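Local coordinates for protein serine acetyltransferase 1, putative (Entamoeba histolytica, PDB 7BW9) that probably transfers an acetyl group to serine in cysteine biosynthesis, as a hexapeptide-repeat serine O-acetyltransferase, and is captured here with bound cysteine, at residues Ile130-Ile135 against Glu153-Ile158; Ser246-Gly251 against Gln258-Asp263; Phe23-Gln28 against Pro47-Arg52. All coordinates share one frame; numbering follows the deposited sequence. Where two conformers were deposited one is given.

Interaction 1 of 3, residues Ile130-Ile135 against Glu153-Ile158; sequences IHVMMI and ELMENI
H131 meets I158 through its backbone O and not through its imidazole, which turns away from 153-158 and binds I124 O through NE2; neither ring face nor ring edge enters this interface. What joins the segments is apolar packing within an antiparallel helical hairpin made by helices 128-144 and 148-162. The segment axes are 9.8 Å apart at closest approach, and their directions differ by 169°.

I135 is central, contributing about a third of the 293 Å² buried. Its CG2, placed anti to the backbone N, packs on the branch point of L154, with 3.6 Å from I135 CG2 to L154 CG. The same methyl, I135 CG2, lies 3.8 Å from M155 SD. The other branch turns to I158, where I135 CG1 and I158 CG1 are 3.7 Å apart. One turn earlier, V132 crosses I158 at about a right angle.

Around this seam, I41 of helix 36-45 touches I135, and I166 of strand 165-166 touches both V132 and M155. At the subunit interface, E153 forms a salt bridge with R125 of the second subunit. The M155 chain bends at chi2 (-41°) and again at chi3 (-66°), which brings its CE to 4.2 Å from V132 CG2.

Interaction 2 of 3, residues Ser246-Gly251 against Gln258-Asp263; sequences SNVKIG and QNIDQD
V248 and I260 cross at a slant, and their methyl branches form the apolar part of this contact between neighbouring turns of the left-handed beta-helix. V248 CG2 lies 4.0 Å from I260 CG2. The branch of V248 beside its own backbone N is the one that reaches across: with CG1 anti to N (chi1 165°), CG2 comes within 3.3 Å of D261 O. Both residues are buried, whereas the polar side chains lie toward the surface.

There N247 and D263 run side by side and point the same way, with amide and carboxylate planes nearly parallel. Their closest approach is N247 CB to D263 OD1, 3.4 Å, but N247 was deposited in two conformers, so the relation of the planes is tentative. Both backbones have positive phi, and their CA atoms are 4.9 Å apart, as expected for equivalent corner positions stacked in successive coils. Q262, extended beyond CG, gives its NE2 to D263 OD2 (3.1 Å), meeting that oxygen from above the carboxylate plane.

The backbone joins the corners with one nearly straight hydrogen bond, D263 N to S246 O, 3.1 Å long with 163° at the hydrogen. Q262 CA adds a CA-H...O contact to the same oxygen, 3.3 Å from S246 O. The ladder continues in both directions: N247 bonds D228 and V248 bonds V231 in the preceding coil, while K249 on strand 249-250 pairs with Q264 and V266 on strand 264-267.

Interaction 3 of 3, residues Phe23-Gln28 against Pro47-Arg52; sequences FKSTKQ and PDFFTR
D48 and S25 form the centre of this contact, and the aspartate can be traced outward from its base. D48 CB lies 3.6 Å from S25 O. D48 CG comes still closer, 3.4 Å from S25 O. At the tip, D48 OD2 accepts a hydrogen bond from S25 N, 3.1 Å long and 166° at the hydrogen, arriving on the anti side of the carboxylate and 20° out of its plane. S25 O also approaches D48 OD2, to 3.2 Å; two acceptors meet there, so this proximity is not a bond and probably opposes the attraction of the amide. The second oxygen, D48 OD1, has a long, weak ion pair with R56 NH1.

Next to the aspartate, the F49 ring presents its edge to the loop: F49 CE2 lies 3.0 Å from F23 O, near the ring plane. S25 CB approaches the same ring obliquely, at 3.9 Å from F49 CE1.

At the far end, Q28 bends at chi2 (72°), sending Q28 NE2 to T51 O over 3.3 Å. The donor sits above the carbonyl plane, so the bond is poorly aligned. Q28 OE1 accepts from R53 N, so both ends of the Q28 amide have a backbone partner. Within 47-52, P47 O receives T51 OG1, T51 N and F50 N.

K27 NZ reaches Y79 O of the third subunit. S25 OG accepts from K27 N, closing an ST turn in the loop between helices 2-17 and 36-45, which packs against the short, weakly bonded helix at about 47-50 in the N-terminal helical region of this serine acetyltransferase.

Overall arrangement
Interactions 1 and 3 belong to the helical part, with centres 22 Å apart and nearest atoms about 4 Å apart, though they do not touch. Interaction 2 lies in the left-handed beta-helix, its centre 27 Å from that of interaction 1 and 40 Å from that of interaction 3, across the chain's centre from the latter. Interfaces relate them further: interactions 1 and 2 both touch the second subunit, interactions 2 and 3 the third. A bound cysteine lies about 12 Å from the M155 side chain of interaction 1; D179 and H180 form part of one set of residues around bound cysteine, R222 and H223 part of another, consistent with sites built at subunit interfaces.

Interaction 1 of 3, residues Ile130-Ile135 against Glu153-Ile158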
# COMPACT_ATOMS: atom_id res chain seq x y z
N ILE A 130 0.93 -12.76 -7.05
CA ILE A 130 0.44 -13.31 -8.30
C ILE A 130 -0.20 -12.22 -9.13
O ILE A 130 0.02 -12.12 -10.34
CB ILE A 130 -0.55 -14.46 -8.03
CG1 ILE A 130 0.14 -15.62 -7.32
CG2 ILE A 130 -1.21 -14.91 -9.32
CD1 ILE A 130 1.33 -16.18 -8.06
N HIS A 131 -1.01 -11.37 -8.50
CA HIS A 131 -1.69 -10.32 -9.26
C HIS A 131 -0.68 -9.36 -9.87
O HIS A 131 -0.86 -8.91 -11.00
CB HIS A 131 -2.71 -9.58 -8.39
CG HIS A 131 -3.83 -10.45 -7.92
ND1 HIS A 131 -4.65 -10.11 -6.85
CD2 HIS A 131 -4.27 -11.65 -8.36
CE1 HIS A 131 -5.53 -11.07 -6.66
NE2 HIS A 131 -5.33 -12.02 -7.56
N VAL A 132 0.39 -9.06 -9.14
CA VAL A 132 1.36 -8.11 -9.70
C VAL A 132 2.05 -8.71 -10.91
O VAL A 132 2.39 -8.00 -11.87
CB VAL A 132 2.36 -7.64 -8.62
CG1 VAL A 132 3.40 -8.71 -8.31
CG2 VAL A 132 3.06 -6.36 -9.07
N MET A 133 2.25 -10.04 -10.92
CA MET A 133 2.92 -10.68 -12.05
C MET A 133 2.00 -10.85 -13.25
O MET A 133 2.46 -10.75 -14.39
CB MET A 133 3.50 -12.02 -11.61
CG MET A 133 4.75 -11.86 -10.72
SD MET A 133 5.94 -10.64 -11.34
CE MET A 133 6.36 -11.42 -12.91
N MET A 134 0.70 -11.09 -13.03
CA MET A 134 -0.26 -10.97 -14.13
C MET A 134 -0.10 -9.64 -14.85
O MET A 134 -0.03 -9.59 -16.08
CB MET A 134 -1.70 -11.10 -13.60
CG MET A 134 -2.03 -12.41 -12.90
SD MET A 134 -3.80 -12.41 -12.47
CE MET A 134 -4.03 -14.07 -11.83
N ILE A 135 -0.04 -8.54 -14.10
CA ILE A 135 0.12 -7.23 -14.73
C ILE A 135 1.52 -7.08 -15.32
O ILE A 135 1.69 -6.57 -16.44
CB ILE A 135 -0.19 -6.12 -13.72
CG1 ILE A 135 -1.58 -6.32 -13.14
CG2 ILE A 135 -0.07 -4.74 -14.37
CD1 ILE A 135 -2.72 -6.20 -14.19
N GLU A 153 2.48 3.50 -16.33
CA GLU A 153 1.17 3.80 -15.75
C GLU A 153 0.46 2.52 -15.31
O GLU A 153 -0.07 2.44 -14.19
CB GLU A 153 0.33 4.57 -16.77
CG GLU A 153 -0.97 5.15 -16.22
CD GLU A 153 -1.86 5.71 -17.33
OE1 GLU A 153 -1.67 6.89 -17.72
OE2 GLU A 153 -2.74 4.97 -17.83
N LEU A 154 0.46 1.51 -16.17
CA LEU A 154 -0.13 0.22 -15.82
C LEU A 154 0.51 -0.36 -14.57
O LEU A 154 -0.18 -0.77 -13.63
CB LEU A 154 0.01 -0.74 -17.00
CG LEU A 154 -0.54 -2.14 -16.81
CD1 LEU A 154 -2.02 -2.07 -16.44
CD2 LEU A 154 -0.32 -2.91 -18.13
N MET A 155 1.85 -0.39 -14.51
CA MET A 155 2.50 -0.90 -13.31
C MET A 155 2.19 -0.04 -12.08
O MET A 155 2.09 -0.58 -10.97
CB MET A 155 4.01 -1.00 -13.52
CG MET A 155 4.44 -2.13 -14.45
SD MET A 155 3.53 -3.66 -14.21
CE MET A 155 4.04 -4.19 -12.58
N GLU A 156 2.04 1.28 -12.25
CA GLU A 156 1.72 2.10 -11.07
C GLU A 156 0.30 1.83 -10.58
O GLU A 156 0.04 1.93 -9.38
CB GLU A 156 1.90 3.59 -11.37
CG GLU A 156 3.38 4.03 -11.49
CD GLU A 156 4.24 3.68 -10.27
OE1 GLU A 156 3.71 3.65 -9.13
OE2 GLU A 156 5.46 3.46 -10.45
N ASN A 157 -0.62 1.48 -11.49
CA ASN A 157 -1.96 1.08 -11.05
C ASN A 157 -1.90 -0.12 -10.11
O ASN A 157 -2.54 -0.12 -9.05
CB ASN A 157 -2.84 0.72 -12.26
CG ASN A 157 -3.32 1.94 -13.02
OD1 ASN A 157 -3.28 3.06 -12.51
ND2 ASN A 157 -3.81 1.72 -14.24
N ILE A 158 -1.16 -1.16 -10.49
CA ILE A 158 -1.11 -2.37 -9.66
C ILE A 158 -0.28 -2.10 -8.39
O ILE A 158 -0.58 -2.66 -7.33
CB ILE A 158 -0.60 -3.57 -10.49
CG1 ILE A 158 -0.85 -4.90 -9.77
CG2 ILE A 158 0.90 -3.46 -10.83
CD1 ILE A 158 -2.28 -5.11 -9.37

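Interaction 2 of 3, residues Ser246-Gly251 against Gln258-Asp263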
# COMPACT_ATOMS: atom_id res chain seq x y z
N SER A 246 23.29 -17.80 -8.52
CA SER A 246 22.23 -18.76 -8.24
C SER A 246 22.42 -19.42 -6.88
O SER A 246 23.54 -19.52 -6.36
CB SER A 246 22.21 -19.84 -9.32
OG SER A 246 22.12 -19.27 -10.61
N ASN A 247 21.31 -19.87 -6.30
CA ASN A 247 21.29 -20.62 -5.04
C ASN A 247 21.82 -19.78 -3.87
O ASN A 247 22.43 -20.31 -2.94
CB ASN A 247 22.09 -21.93 -5.15
CG ASN A 247 21.49 -22.90 -6.16
OD1 ASN A 247 22.10 -23.20 -7.18
ND2 ASN A 247 20.30 -23.39 -5.86
N VAL A 248 21.58 -18.47 -3.89
CA VAL A 248 21.97 -17.57 -2.82
C VAL A 248 20.74 -17.28 -1.97
O VAL A 248 19.64 -17.08 -2.50
CB VAL A 248 22.58 -16.27 -3.39
CG1 VAL A 248 22.66 -15.17 -2.31
CG2 VAL A 248 23.95 -16.56 -3.98
N LYS A 249 20.91 -17.35 -0.65
CA LYS A 249 19.89 -16.96 0.32
C LYS A 249 20.36 -15.70 1.05
O LYS A 249 21.44 -15.70 1.65
CB LYS A 249 19.62 -18.08 1.33
CG LYS A 249 19.63 -19.48 0.74
CD LYS A 249 18.27 -19.88 0.22
CE LYS A 249 18.23 -21.32 -0.29
NZ LYS A 249 18.21 -22.33 0.82
N ILE A 250 19.58 -14.64 0.98
CA ILE A 250 19.93 -13.38 1.63
C ILE A 250 19.03 -13.18 2.84
O ILE A 250 17.79 -13.17 2.72
CB ILE A 250 19.86 -12.21 0.64
CG1 ILE A 250 20.91 -12.42 -0.46
CG2 ILE A 250 20.06 -10.88 1.37
CD1 ILE A 250 20.63 -11.65 -1.73
N GLY A 251 19.64 -13.04 4.01
CA GLY A 251 18.89 -12.87 5.23
C GLY A 251 18.21 -11.52 5.32
O GLY A 251 18.53 -10.57 4.61
N GLN A 258 27.61 -5.33 -3.27
CA GLN A 258 28.66 -6.00 -4.01
C GLN A 258 28.12 -7.29 -4.62
O GLN A 258 27.14 -7.85 -4.15
CB GLN A 258 29.85 -6.34 -3.10
CG GLN A 258 30.34 -5.17 -2.28
CD GLN A 258 31.36 -5.59 -1.25
OE1 GLN A 258 31.07 -6.36 -0.34
NE2 GLN A 258 32.58 -5.08 -1.41
N ASN A 259 28.80 -7.75 -5.68
CA ASN A 259 28.51 -9.05 -6.26
C ASN A 259 28.56 -10.13 -5.19
O ASN A 259 29.28 -10.02 -4.20
CB ASN A 259 29.51 -9.40 -7.36
CG ASN A 259 29.40 -8.51 -8.58
OD1 ASN A 259 28.36 -7.89 -8.82
ND2 ASN A 259 30.47 -8.46 -9.37
N ILE A 260 27.78 -11.18 -5.40
CA ILE A 260 27.75 -12.33 -4.51
C ILE A 260 27.81 -13.58 -5.37
O ILE A 260 26.96 -13.78 -6.25
CB ILE A 260 26.50 -12.33 -3.62
CG1 ILE A 260 26.52 -11.10 -2.70
CG2 ILE A 260 26.41 -13.59 -2.79
CD1 ILE A 260 25.37 -11.06 -1.76
N ASP A 261 28.83 -14.41 -5.16
CA ASP A 261 29.00 -15.65 -5.89
C ASP A 261 27.87 -16.62 -5.56
O ASP A 261 27.16 -16.47 -4.57
CB ASP A 261 30.35 -16.30 -5.55
CG ASP A 261 31.52 -15.37 -5.77
OD1 ASP A 261 31.38 -14.39 -6.55
OD2 ASP A 261 32.60 -15.62 -5.18
N GLN A 262 27.75 -17.66 -6.39
CA GLN A 262 26.73 -18.67 -6.18
C GLN A 262 26.93 -19.43 -4.87
O GLN A 262 28.00 -19.39 -4.26
CB GLN A 262 26.72 -19.65 -7.35
CG GLN A 262 28.00 -20.46 -7.46
CD GLN A 262 28.06 -21.26 -8.75
OE1 GLN A 262 28.12 -20.70 -9.84
NE2 GLN A 262 28.04 -22.58 -8.62
N ASP A 263 25.87 -20.10 -4.43
CA ASP A 263 25.89 -21.03 -3.29
C ASP A 263 26.27 -20.36 -1.97
O ASP A 263 26.81 -21.01 -1.07
CB ASP A 263 26.82 -22.22 -3.57
CG ASP A 263 26.41 -23.00 -4.81
OD1 ASP A 263 25.20 -23.33 -4.94
OD2 ASP A 263 27.28 -23.29 -5.65

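Interaction 3 of 3, residues Phe23-Gln28 against Pro47-Arg52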
# COMPACT_ATOMS: atom_id res chain seq x y z
N PHE A 23 -6.11 -26.39 -11.57
CA PHE A 23 -6.44 -25.04 -12.00
C PHE A 23 -7.91 -24.87 -12.35
O PHE A 23 -8.31 -23.75 -12.69
CB PHE A 23 -5.59 -24.65 -13.20
CG PHE A 23 -4.17 -24.38 -12.86
CD1 PHE A 23 -3.81 -23.18 -12.26
CD2 PHE A 23 -3.19 -25.33 -13.10
CE1 PHE A 23 -2.49 -22.94 -11.93
CE2 PHE A 23 -1.87 -25.10 -12.77
CZ PHE A 23 -1.52 -23.89 -12.19
N LYS A 24 -8.70 -25.93 -12.29
CA LYS A 24 -10.09 -25.87 -12.70
C LYS A 24 -10.99 -25.89 -11.48
O LYS A 24 -10.59 -26.36 -10.41
CB LYS A 24 -10.43 -27.04 -13.63
CG LYS A 24 -9.51 -27.10 -14.84
CD LYS A 24 -9.70 -28.37 -15.64
CE LYS A 24 -9.82 -28.05 -17.12
NZ LYS A 24 -9.59 -29.24 -17.99
N SER A 25 -12.19 -25.36 -11.64
CA SER A 25 -13.12 -25.30 -10.53
C SER A 25 -14.52 -25.11 -11.10
O SER A 25 -14.72 -24.33 -12.04
CB SER A 25 -12.74 -24.17 -9.56
OG SER A 25 -13.85 -23.70 -8.82
N THR A 26 -15.47 -25.85 -10.55
CA THR A 26 -16.85 -25.80 -10.98
C THR A 26 -17.68 -24.83 -10.16
O THR A 26 -18.90 -24.79 -10.31
CB THR A 26 -17.47 -27.19 -10.88
OG1 THR A 26 -17.48 -27.61 -9.51
CG2 THR A 26 -16.66 -28.19 -11.70
N LYS A 27 -17.04 -24.05 -9.30
CA LYS A 27 -17.74 -23.23 -8.33
C LYS A 27 -17.93 -21.81 -8.85
O LYS A 27 -17.31 -21.38 -9.82
CB LYS A 27 -16.99 -23.24 -7.00
CG LYS A 27 -16.23 -24.54 -6.77
CD LYS A 27 -16.07 -24.84 -5.29
CE LYS A 27 -14.69 -24.48 -4.80
NZ LYS A 27 -14.41 -25.14 -3.50
N GLN A 28 -18.80 -21.08 -8.17
CA GLN A 28 -19.16 -19.71 -8.54
C GLN A 28 -18.70 -18.79 -7.41
O GLN A 28 -19.35 -18.71 -6.37
CB GLN A 28 -20.66 -19.60 -8.80
CG GLN A 28 -21.17 -18.19 -9.04
CD GLN A 28 -20.77 -17.65 -10.39
OE1 GLN A 28 -21.44 -17.88 -11.39
NE2 GLN A 28 -19.64 -16.94 -10.42
N PRO A 47 -10.84 -17.90 -16.03
CA PRO A 47 -12.30 -17.70 -15.94
C PRO A 47 -12.95 -18.45 -14.79
O PRO A 47 -13.86 -17.92 -14.15
CB PRO A 47 -12.80 -18.20 -17.31
CG PRO A 47 -11.60 -18.88 -17.97
CD PRO A 47 -10.40 -18.19 -17.40
N ASP A 48 -12.49 -19.66 -14.48
CA ASP A 48 -13.17 -20.44 -13.45
C ASP A 48 -13.20 -19.73 -12.10
O ASP A 48 -14.12 -19.97 -11.31
CB ASP A 48 -12.53 -21.81 -13.30
CG ASP A 48 -12.88 -22.75 -14.45
OD1 ASP A 48 -13.45 -22.29 -15.46
OD2 ASP A 48 -12.57 -23.96 -14.33
N PHE A 49 -12.25 -18.83 -11.82
CA PHE A 49 -12.20 -18.20 -10.50
C PHE A 49 -12.75 -16.79 -10.49
O PHE A 49 -12.93 -16.22 -9.40
CB PHE A 49 -10.75 -18.22 -9.97
CG PHE A 49 -10.21 -19.61 -9.82
CD1 PHE A 49 -10.39 -20.32 -8.65
CD2 PHE A 49 -9.58 -20.24 -10.89
CE1 PHE A 49 -9.91 -21.62 -8.53
CE2 PHE A 49 -9.11 -21.54 -10.78
CZ PHE A 49 -9.28 -22.23 -9.60
N PHE A 50 -13.02 -16.19 -11.64
CA PHE A 50 -13.38 -14.78 -11.68
C PHE A 50 -14.65 -14.44 -12.46
O PHE A 50 -15.05 -13.28 -12.45
CB PHE A 50 -12.22 -13.95 -12.26
CG PHE A 50 -10.97 -13.96 -11.40
CD1 PHE A 50 -10.87 -13.16 -10.28
CD2 PHE A 50 -9.90 -14.77 -11.74
CE1 PHE A 50 -9.72 -13.16 -9.50
CE2 PHE A 50 -8.73 -14.78 -10.96
CZ PHE A 50 -8.65 -13.97 -9.84
N THR A 51 -15.28 -15.39 -13.15
CA THR A 51 -16.42 -15.06 -13.99
C THR A 51 -17.67 -15.80 -13.55
O THR A 51 -17.59 -16.89 -12.96
CB THR A 51 -16.17 -15.39 -15.47
OG1 THR A 51 -16.01 -16.81 -15.60
CG2 THR A 51 -14.95 -14.67 -15.99
N ARG A 52 -18.81 -15.21 -13.89
CA ARG A 52 -20.10 -15.90 -13.79
C ARG A 52 -20.12 -17.14 -14.67
O ARG A 52 -19.66 -17.12 -15.82
CB ARG A 52 -21.22 -14.95 -14.22
CG ARG A 52 -21.78 -14.10 -13.10
CD ARG A 52 -22.73 -13.08 -13.69
NE ARG A 52 -23.72 -13.71 -14.56
CZ ARG A 52 -24.53 -13.05 -15.38
NH1 ARG A 52 -24.48 -11.73 -15.44
NH2 ARG A 52 -25.40 -13.71 -16.14